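Local coordinates for protein 273aa long hypothetical dTDP-4-dehydrorhamnose reductase (Sulfolobus tokodaii, PDB 2GGS) that binds NADPH and probably acts as a dTDP-4-dehydrorhamnose reductase, an NADPH-dependent sugar-nucleotide oxidoreductase of the extended short-chain dehydrogenase type, at residues E195-G209 with L250-Y264. Sequence-based numbering, arbitrary orientation.
Sequences ELLELRKTGIIHVAG and LDSSRARKILSTDFY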
ATOM      1  N   GLU A 195      -7.095  14.047  -0.149  1.00 21.00           N
ATOM      2  CA  GLU A 195      -6.876  15.295   0.630  1.00 22.75           C
ATOM      3  C   GLU A 195      -5.449  15.803   0.489  1.00 22.55           C
ATOM      4  O   GLU A 195      -5.184  17.016   0.362  1.00 23.95           O
ATOM      5  CB  GLU A 195      -7.145  15.058   2.113  1.00 23.23           C
ATOM      6  CG  GLU A 195      -8.490  15.489   2.592  1.00 28.13           C
ATOM      7  CD  GLU A 195      -8.561  15.495   4.094  1.00 30.72           C
ATOM      8  OE1 GLU A 195      -8.135  16.508   4.705  1.00 32.28           O
ATOM      9  OE2 GLU A 195      -9.027  14.480   4.653  1.00 32.26           O
ATOM     10  N   LEU A 196      -4.508  14.874   0.545  1.00 21.93           N
ATOM     11  CA  LEU A 196      -3.095  15.204   0.454  1.00 23.06           C
ATOM     12  C   LEU A 196      -2.751  15.861  -0.876  1.00 24.73           C
ATOM     13  O   LEU A 196      -1.956  16.796  -0.925  1.00 25.20           O
ATOM     14  CB  LEU A 196      -2.235  13.953   0.670  1.00 21.79           C
ATOM     15  CG  LEU A 196      -2.072  13.564   2.136  1.00 22.90           C
ATOM     16  CD1 LEU A 196      -1.376  12.195   2.299  1.00 21.53           C
ATOM     17  CD2 LEU A 196      -1.333  14.657   2.893  1.00 21.80           C
ATOM     18  N   LEU A 197      -3.347  15.336  -1.949  1.00 26.15           N
ATOM     19  CA  LEU A 197      -3.137  15.834  -3.312  1.00 28.68           C
ATOM     20  C   LEU A 197      -3.394  17.309  -3.442  1.00 29.91           C
ATOM     21  O   LEU A 197      -2.537  18.041  -3.958  1.00 29.48           O
ATOM     22  CB  LEU A 197      -4.064  15.115  -4.293  1.00 28.68           C
ATOM     23  CG  LEU A 197      -3.680  13.676  -4.605  1.00 29.79           C
ATOM     24  CD1 LEU A 197      -4.292  13.261  -5.929  1.00 29.44           C
ATOM     25  CD2 LEU A 197      -2.174  13.532  -4.649  1.00 27.85           C
ATOM     26  N   GLU A 198      -4.596  17.712  -3.019  1.00 30.99           N
ATOM     27  CA  GLU A 198      -5.020  19.101  -3.059  1.00 33.38           C
ATOM     28  C   GLU A 198      -3.952  19.953  -2.410  1.00 32.84           C
ATOM     29  O   GLU A 198      -3.660  21.030  -2.903  1.00 33.78           O
ATOM     30  CB  GLU A 198      -6.410  19.341  -2.381  1.00 33.47           C
ATOM     31  CG  GLU A 198      -7.080  18.138  -1.666  1.00 35.72           C
ATOM     32  CD  GLU A 198      -7.794  18.482  -0.310  1.00 35.76           C
ATOM     33  OE1 GLU A 198      -9.052  18.315  -0.226  1.00 37.81           O
ATOM     34  OE2 GLU A 198      -7.103  18.874   0.679  1.00 35.55           O
ATOM     35  N   LEU A 199      -3.359  19.444  -1.320  1.00 31.95           N
ATOM     36  CA  LEU A 199      -2.368  20.169  -0.514  1.00 30.96           C
ATOM     37  C   LEU A 199      -0.963  20.248  -1.107  1.00 31.27           C
ATOM     38  O   LEU A 199      -0.158  21.062  -0.653  1.00 31.49           O
ATOM     39  CB  LEU A 199      -2.293  19.583   0.901  1.00 30.37           C
ATOM     40  CG  LEU A 199      -3.565  19.672   1.748  1.00 30.34           C
ATOM     41  CD1 LEU A 199      -3.416  18.891   3.022  1.00 29.75           C
ATOM     42  CD2 LEU A 199      -3.967  21.124   2.042  1.00 31.24           C
ATOM     43  N   ARG A 200      -0.654  19.412  -2.098  1.00 31.11           N
ATOM     44  CA  ARG A 200       0.699  19.365  -2.692  1.00 31.86           C
ATOM     45  C   ARG A 200       1.819  19.199  -1.653  1.00 31.44           C
ATOM     46  O   ARG A 200       2.911  19.742  -1.788  1.00 30.38           O
ATOM     47  CB  ARG A 200       0.971  20.552  -3.649  1.00 32.87           C
ATOM     48  CG  ARG A 200       0.392  20.339  -5.023  1.00 34.92           C
ATOM     49  CD  ARG A 200       1.360  20.742  -6.147  1.00 40.91           C
ATOM     50  NE  ARG A 200       0.864  20.418  -7.502  1.00 43.61           N
ATOM     51  CZ  ARG A 200      -0.168  19.613  -7.788  1.00 45.55           C
ATOM     52  NH1 ARG A 200      -0.861  19.003  -6.831  1.00 47.65           N
ATOM     53  NH2 ARG A 200      -0.521  19.409  -9.050  1.00 48.66           N
ATOM     54  N   LYS A 201       1.524  18.419  -0.610  1.00 31.14           N
ATOM     55  CA  LYS A 201       2.529  17.990   0.353  1.00 30.77           C
ATOM     56  C   LYS A 201       3.724  17.284  -0.310  1.00 29.97           C
ATOM     57  O   LYS A 201       3.554  16.570  -1.293  1.00 30.03           O
ATOM     58  CB  LYS A 201       1.885  17.048   1.364  1.00 31.60           C
ATOM     59  CG  LYS A 201       1.313  17.746   2.565  1.00 35.14           C
ATOM     60  CD  LYS A 201       1.834  17.107   3.847  1.00 38.82           C
ATOM     61  CE  LYS A 201       3.264  17.563   4.099  1.00 38.27           C
ATOM     62  NZ  LYS A 201       3.733  17.412   5.483  1.00 39.12           N
ATOM     63  N   THR A 202       4.916  17.503   0.243  1.00 29.06           N
ATOM     64  CA  THR A 202       6.165  16.875  -0.210  1.00 28.04           C
ATOM     65  C   THR A 202       6.865  16.249   0.999  1.00 26.66           C
ATOM     66  O   THR A 202       6.465  16.507   2.150  1.00 25.90           O
ATOM     67  CB  THR A 202       7.109  17.864  -0.970  1.00 28.36           C
ATOM     68  OG1 THR A 202       7.550  18.910  -0.091  1.00 31.46           O
ATOM     69  CG2 THR A 202       6.421  18.490  -2.184  1.00 29.42           C
ATOM     70  N   GLY A 203       7.876  15.406   0.753  1.00 24.28           N
ATOM     71  CA  GLY A 203       8.622  14.743   1.828  1.00 22.87           C
ATOM     72  C   GLY A 203       8.150  13.315   2.065  1.00 21.72           C
ATOM     73  O   GLY A 203       7.873  12.590   1.107  1.00 20.81           O
ATOM     74  N   ILE A 204       8.077  12.909   3.329  1.00 20.13           N
ATOM     75  CA  ILE A 204       7.543  11.587   3.679  1.00 18.55           C
ATOM     76  C   ILE A 204       6.369  11.796   4.641  1.00 18.78           C
ATOM     77  O   ILE A 204       6.393  12.729   5.441  1.00 17.72           O
ATOM     78  CB  ILE A 204       8.609  10.705   4.350  1.00 18.35           C
ATOM     79  CG1 ILE A 204       9.854  10.626   3.463  1.00 19.61           C
ATOM     80  CG2 ILE A 204       8.050   9.297   4.636  1.00 19.86           C
ATOM     81  CD1 ILE A 204      11.008   9.913   4.085  1.00 23.65           C
ATOM     82  N   ILE A 205       5.324  10.986   4.524  1.00 16.20           N
ATOM     83  CA  ILE A 205       4.171  11.091   5.446  1.00 16.88           C
ATOM     84  C   ILE A 205       3.635   9.694   5.703  1.00 16.42           C
ATOM     85  O   ILE A 205       3.565   8.893   4.774  1.00 15.89           O
ATOM     86  CB  ILE A 205       3.066  12.079   4.960  1.00 17.25           C
ATOM     87  CG1 ILE A 205       1.980  12.347   6.029  1.00 18.83           C
ATOM     88  CG2 ILE A 205       2.373  11.563   3.679  1.00 15.44           C
ATOM     89  CD1 ILE A 205       1.003  13.469   5.606  1.00 21.04           C
ATOM     90  N   HIS A 206       3.326   9.400   6.960  1.00 15.19           N
ATOM     91  CA  HIS A 206       2.700   8.118   7.329  1.00 14.47           C
ATOM     92  C   HIS A 206       1.206   8.260   7.363  1.00 14.83           C
ATOM     93  O   HIS A 206       0.672   9.137   8.069  1.00 14.59           O
ATOM     94  CB  HIS A 206       3.184   7.622   8.693  1.00 14.92           C
ATOM     95  CG  HIS A 206       4.600   7.151   8.683  1.00 14.43           C
ATOM     96  ND1 HIS A 206       5.248   6.709   9.810  1.00 15.94           N
ATOM     97  CD2 HIS A 206       5.501   7.065   7.666  1.00 15.50           C
ATOM     98  CE1 HIS A 206       6.487   6.356   9.489  1.00 14.83           C
ATOM     99  NE2 HIS A 206       6.647   6.524   8.187  1.00 14.79           N
ATOM    100  N   VAL A 207       0.502   7.403   6.632  1.00 14.18           N
ATOM    101  CA  VAL A 207      -0.965   7.398   6.669  1.00 14.24           C
ATOM    102  C   VAL A 207      -1.412   5.928   6.848  1.00 15.04           C
ATOM    103  O   VAL A 207      -1.447   5.168   5.887  1.00 15.29           O
ATOM    104  CB  VAL A 207      -1.618   8.020   5.393  1.00 14.08           C
ATOM    105  CG1 VAL A 207      -3.119   8.060   5.531  1.00 14.32           C
ATOM    106  CG2 VAL A 207      -1.085   9.430   5.091  1.00 15.25           C
ATOM    107  N   ALA A 208      -1.740   5.528   8.083  1.00 14.27           N
ATOM    108  CA  ALA A 208      -2.192   4.164   8.363  1.00 14.88           C
ATOM    109  C   ALA A 208      -3.153   4.125   9.556  1.00 15.99           C
ATOM    110  O   ALA A 208      -3.538   5.184  10.071  1.00 17.10           O
ATOM    111  CB  ALA A 208      -1.004   3.238   8.600  1.00 14.77           C
ATOM    112  N   GLY A 209      -3.541   2.921   9.954  1.00 15.51           N
ATOM    113  CA  GLY A 209      -4.615   2.731  10.935  1.00 16.00           C
ATOM    114  C   GLY A 209      -4.097   2.761  12.365  1.00 16.06           C
ATOM    115  O   GLY A 209      -2.993   3.152  12.618  1.00 16.74           O
ATOM    116  N   LEU A 250       2.632   2.031  12.479  1.00 14.90           N
ATOM    117  CA  LEU A 250       3.102   3.388  12.143  1.00 14.21           C
ATOM    118  C   LEU A 250       2.496   4.450  13.030  1.00 15.67           C
ATOM    119  O   LEU A 250       1.346   4.345  13.435  1.00 16.72           O
ATOM    120  CB  LEU A 250       2.768   3.749  10.687  1.00 14.41           C
ATOM    121  CG  LEU A 250       3.320   2.762   9.662  1.00 13.30           C
ATOM    122  CD1 LEU A 250       2.933   3.396   8.281  1.00 13.46           C
ATOM    123  CD2 LEU A 250       4.832   2.608   9.854  1.00 15.58           C
ATOM    124  N   ASP A 251       3.295   5.472  13.302  1.00 16.31           N
ATOM    125  CA  ASP A 251       2.819   6.673  13.970  1.00 17.68           C
ATOM    126  C   ASP A 251       2.390   7.657  12.898  1.00 17.20           C
ATOM    127  O   ASP A 251       3.227   8.146  12.138  1.00 17.67           O
ATOM    128  CB  ASP A 251       3.916   7.230  14.894  1.00 17.74           C
ATOM    129  CG  ASP A 251       3.484   8.513  15.599  1.00 22.42           C
ATOM    130  OD1 ASP A 251       2.431   9.083  15.274  1.00 23.17           O
ATOM    131  OD2 ASP A 251       4.237   8.979  16.469  1.00 26.96           O
ATOM    132  N   SER A 252       1.081   7.853  12.768  1.00 16.91           N
ATOM    133  CA  SER A 252       0.513   8.743  11.737  1.00 16.66           C
ATOM    134  C   SER A 252       0.111  10.092  12.345  1.00 16.20           C
ATOM    135  O   SER A 252      -0.758  10.769  11.806  1.00 15.82           O
ATOM    136  CB  SER A 252      -0.694   8.110  11.006  1.00 17.84           C
ATOM    137  OG  SER A 252      -0.339   6.924  10.270  1.00 17.89           O
ATOM    138  N   SER A 253       0.756  10.481  13.453  1.00 16.84           N
ATOM    139  CA  SER A 253       0.349  11.740  14.137  1.00 18.45           C
ATOM    140  C   SER A 253       0.401  12.950  13.227  1.00 17.62           C
ATOM    141  O   SER A 253      -0.501  13.797  13.281  1.00 18.63           O
ATOM    142  CB  SER A 253       1.162  11.983  15.416  1.00 18.20           C
ATOM    143  OG  SER A 253       0.995  10.907  16.335  1.00 20.90           O
ATOM    144  N   ARG A 254       1.431  13.043  12.370  1.00 16.86           N
ATOM    145  CA  ARG A 254       1.555  14.204  11.485  1.00 17.81           C
ATOM    146  C   ARG A 254       0.359  14.328  10.560  1.00 18.08           C
ATOM    147  O   ARG A 254      -0.174  15.418  10.345  1.00 17.08           O
ATOM    148  CB  ARG A 254       2.867  14.193  10.695  1.00 17.16           C
ATOM    149  CG  ARG A 254       4.118  14.309  11.579  1.00 21.75           C
ATOM    150  CD  ARG A 254       5.270  14.860  10.767  1.00 25.95           C
ATOM    151  NE  ARG A 254       6.499  14.913  11.558  1.00 32.82           N
ATOM    152  CZ  ARG A 254       7.240  16.001  11.736  1.00 37.98           C
ATOM    153  NH1 ARG A 254       6.879  17.159  11.173  1.00 40.33           N
ATOM    154  NH2 ARG A 254       8.353  15.931  12.477  1.00 38.11           N
ATOM    155  N   ALA A 255      -0.047  13.194   9.970  1.00 16.68           N
ATOM    156  CA  ALA A 255      -1.144  13.183   9.034  1.00 17.73           C
ATOM    157  C   ALA A 255      -2.475  13.446   9.717  1.00 18.09           C
ATOM    158  O   ALA A 255      -3.375  14.029   9.110  1.00 19.17           O
ATOM    159  CB  ALA A 255      -1.193  11.820   8.260  1.00 18.34           C
ATOM    160  N   ARG A 256      -2.598  12.987  10.962  1.00 17.84           N
ATOM    161  CA  ARG A 256      -3.805  13.213  11.752  1.00 19.04           C
ATOM    162  C   ARG A 256      -3.977  14.696  11.980  1.00 19.37           C
ATOM    163  O   ARG A 256      -5.099  15.151  11.954  1.00 20.55           O
ATOM    164  CB  ARG A 256      -3.790  12.466  13.079  1.00 18.60           C
ATOM    165  CG  ARG A 256      -4.006  10.974  12.955  1.00 21.16           C
ATOM    166  CD  ARG A 256      -4.431  10.381  14.305  1.00 22.17           C
ATOM    167  NE  ARG A 256      -4.262   8.916  14.370  1.00 23.94           N
ATOM    168  CZ  ARG A 256      -4.621   8.168  15.411  1.00 26.30           C
ATOM    169  NH1 ARG A 256      -5.162   8.745  16.488  1.00 24.91           N
ATOM    170  NH2 ARG A 256      -4.444   6.849  15.381  1.00 25.45           N
ATOM    171  N   LYS A 257      -2.883  15.441  12.136  1.00 20.01           N
ATOM    172  CA  LYS A 257      -3.002  16.918  12.213  1.00 21.11           C
ATOM    173  C   LYS A 257      -3.392  17.566  10.880  1.00 21.24           C
ATOM    174  O   LYS A 257      -4.273  18.398  10.811  1.00 20.65           O
ATOM    175  CB  LYS A 257      -1.727  17.551  12.757  1.00 22.63           C
ATOM    176  CG  LYS A 257      -1.353  17.036  14.136  1.00 24.34           C
ATOM    177  CD  LYS A 257      -0.078  17.711  14.623  1.00 28.68           C
ATOM    178  CE  LYS A 257       0.310  17.199  16.013  1.00 28.87           C
ATOM    179  NZ  LYS A 257      -0.786  17.446  16.981  1.00 33.58           N
ATOM    180  N   ILE A 258      -2.749  17.139   9.801  1.00 19.99           N
ATOM    181  CA  ILE A 258      -2.938  17.731   8.478  1.00 20.74           C
ATOM    182  C   ILE A 258      -4.330  17.478   7.893  1.00 19.95           C
ATOM    183  O   ILE A 258      -4.974  18.365   7.306  1.00 20.03           O
ATOM    184  CB  ILE A 258      -1.869  17.182   7.516  1.00 20.94           C
ATOM    185  CG1 ILE A 258      -0.501  17.736   7.886  1.00 23.03           C
ATOM    186  CG2 ILE A 258      -2.224  17.483   6.034  1.00 21.99           C
ATOM    187  CD1 ILE A 258       0.660  16.840   7.479  1.00 27.11           C
ATOM    188  N   LEU A 259      -4.796  16.245   8.035  1.00 21.33           N
ATOM    189  CA  LEU A 259      -5.984  15.830   7.341  1.00 22.32           C
ATOM    190  C   LEU A 259      -7.235  15.963   8.197  1.00 23.75           C
ATOM    191  O   LEU A 259      -7.213  15.728   9.421  1.00 22.80           O
ATOM    192  CB  LEU A 259      -5.807  14.388   6.857  1.00 21.85           C
ATOM    193  CG  LEU A 259      -4.567  14.192   5.982  1.00 22.58           C
ATOM    194  CD1 LEU A 259      -4.472  12.741   5.581  1.00 21.22           C
ATOM    195  CD2 LEU A 259      -4.561  15.087   4.730  1.00 24.00           C
ATOM    196  N   SER A 260      -8.335  16.323   7.543  1.00 25.45           N
ATOM    197  CA  SER A 260      -9.617  16.444   8.256  1.00 27.87           C
ATOM    198  C   SER A 260     -10.237  15.099   8.575  1.00 28.56           C
ATOM    199  O   SER A 260     -10.754  14.894   9.692  1.00 29.89           O
ATOM    200  CB  SER A 260     -10.604  17.279   7.457  1.00 28.62           C
ATOM    201  OG  SER A 260     -10.024  18.536   7.202  1.00 32.64           O
ATOM    202  N   THR A 261     -10.165  14.195   7.600  1.00 28.11           N
ATOM    203  CA  THR A 261     -10.845  12.891   7.636  1.00 28.39           C
ATOM    204  C   THR A 261     -10.231  11.883   8.616  1.00 26.10           C
ATOM    205  O   THR A 261      -9.012  11.806   8.747  1.00 26.31           O
ATOM    206  CB  THR A 261     -10.880  12.239   6.227  1.00 28.89           C
ATOM    207  OG1 THR A 261     -11.878  11.204   6.199  1.00 31.80           O
ATOM    208  CG2 THR A 261      -9.479  11.640   5.796  1.00 30.28           C
ATOM    209  N   ASP A 262     -11.088  11.133   9.311  1.00 24.01           N
ATOM    210  CA  ASP A 262     -10.621  10.045  10.168  1.00 23.01           C
ATOM    211  C   ASP A 262     -10.310   8.856   9.261  1.00 21.84           C
ATOM    212  O   ASP A 262     -11.194   8.071   8.932  1.00 21.95           O
ATOM    213  CB  ASP A 262     -11.680   9.650  11.225  1.00 24.18           C
ATOM    214  CG  ASP A 262     -11.249   8.480  12.078  1.00 24.72           C
ATOM    215  OD1 ASP A 262     -10.285   7.794  11.709  1.00 19.71           O
ATOM    216  OD2 ASP A 262     -11.841   8.222  13.164  1.00 27.02           O
ATOM    217  N   PHE A 263      -9.040   8.738   8.895  1.00 20.92           N
ATOM    218  CA  PHE A 263      -8.564   7.654   8.036  1.00 20.28           C
ATOM    219  C   PHE A 263      -8.098   6.469   8.855  1.00 19.98           C
ATOM    220  O   PHE A 263      -7.713   5.452   8.295  1.00 20.92           O
ATOM    221  CB  PHE A 263      -7.415   8.167   7.155  1.00 20.01           C
ATOM    222  CG  PHE A 263      -6.227   8.688   7.940  1.00 18.37           C
ATOM    223  CD1 PHE A 263      -5.265   7.830   8.468  1.00 16.18           C
ATOM    224  CD2 PHE A 263      -6.101  10.057   8.190  1.00 17.53           C
ATOM    225  CE1 PHE A 263      -4.167   8.324   9.190  1.00 17.95           C
ATOM    226  CE2 PHE A 263      -4.999  10.549   8.896  1.00 19.16           C
ATOM    227  CZ  PHE A 263      -4.074   9.706   9.422  1.00 16.67           C
ATOM    228  N   TYR A 264      -8.097   6.603  10.193  1.00 19.73           N
ATOM    229  CA  TYR A 264      -7.370   5.670  11.033  1.00 19.78           C
ATOM    230  C   TYR A 264      -8.201   4.694  11.880  1.00 18.93           C
ATOM    231  O   TYR A 264      -7.774   3.567  12.113  1.00 18.93           O
ATOM    232  CB  TYR A 264      -6.397   6.418  11.943  1.00 20.45           C
ATOM    233  CG  TYR A 264      -7.026   7.635  12.563  1.00 21.01           C
ATOM    234  CD1 TYR A 264      -7.730   7.536  13.761  1.00 21.27           C
ATOM    235  CD2 TYR A 264      -6.901   8.881  11.952  1.00 21.40           C
ATOM    236  CE1 TYR A 264      -8.308   8.681  14.336  1.00 23.19           C
ATOM    237  CE2 TYR A 264      -7.496  10.032  12.515  1.00 23.90           C
ATOM    238  CZ  TYR A 264      -8.188   9.904  13.704  1.00 24.23           C
ATOM    239  OH  TYR A 264      -8.776  11.043  14.234  1.00 23.78           O
TER
HETATM  240  O   HOH W   1       1.766  10.925   9.758  1.00 17.13           O
HETATM  241  O   HOH W   2      -3.345   6.461  12.878  1.00 22.85           O
HETATM  242  O   HOH W   3      -0.784   4.716  11.705  1.00 20.28           O
HETATM  243  O   HOH W   4      -0.413   2.759  14.777  1.00 21.69           O
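At the edge of the Rossmann-fold sheet, strand 203-206, which pairs with strand 147-151, and the end of helix 186-199 are flanked by the short helix 253-258, whose axis runs perpendicular to the strand (90°). Both carboxylate oxygens of Glu195 take backbone N-H groups just beyond that helix: Ser260 N donates to the syn lone pair of OE1 over 2.9 Å, nearly straight (169°), whereas Thr261 N reaches OE2 over 3.2 Å, on its syn side but slightly out of the carboxylate plane. With an alanine here, these two amides would probably lose their acceptors and the turn after the helix would be freer to shift. Next to it, Leu259 CD2 meets Leu196 CD2 (3.7 Å), the two side chains crossing at about a right angle, and Ile258 presents CG2 to Leu199 CD1 and CD1 to the tip of Ile205. Ala255 CB fits against Ile205 and Val207. Val207 CG1 lies over one face of the Phe263 ring, 3.9 Å from its centroid, a CH-pi contact; Tyr264 CD2 covers the opposite face. Apolar side chains thus fill the middle, while Glu195 holds the amides past the helix and, at its start, Ser252 OG, accepting from Ala208 N (2.9 Å), and a water between His206 O and Ala255 N tie it to the strand's end.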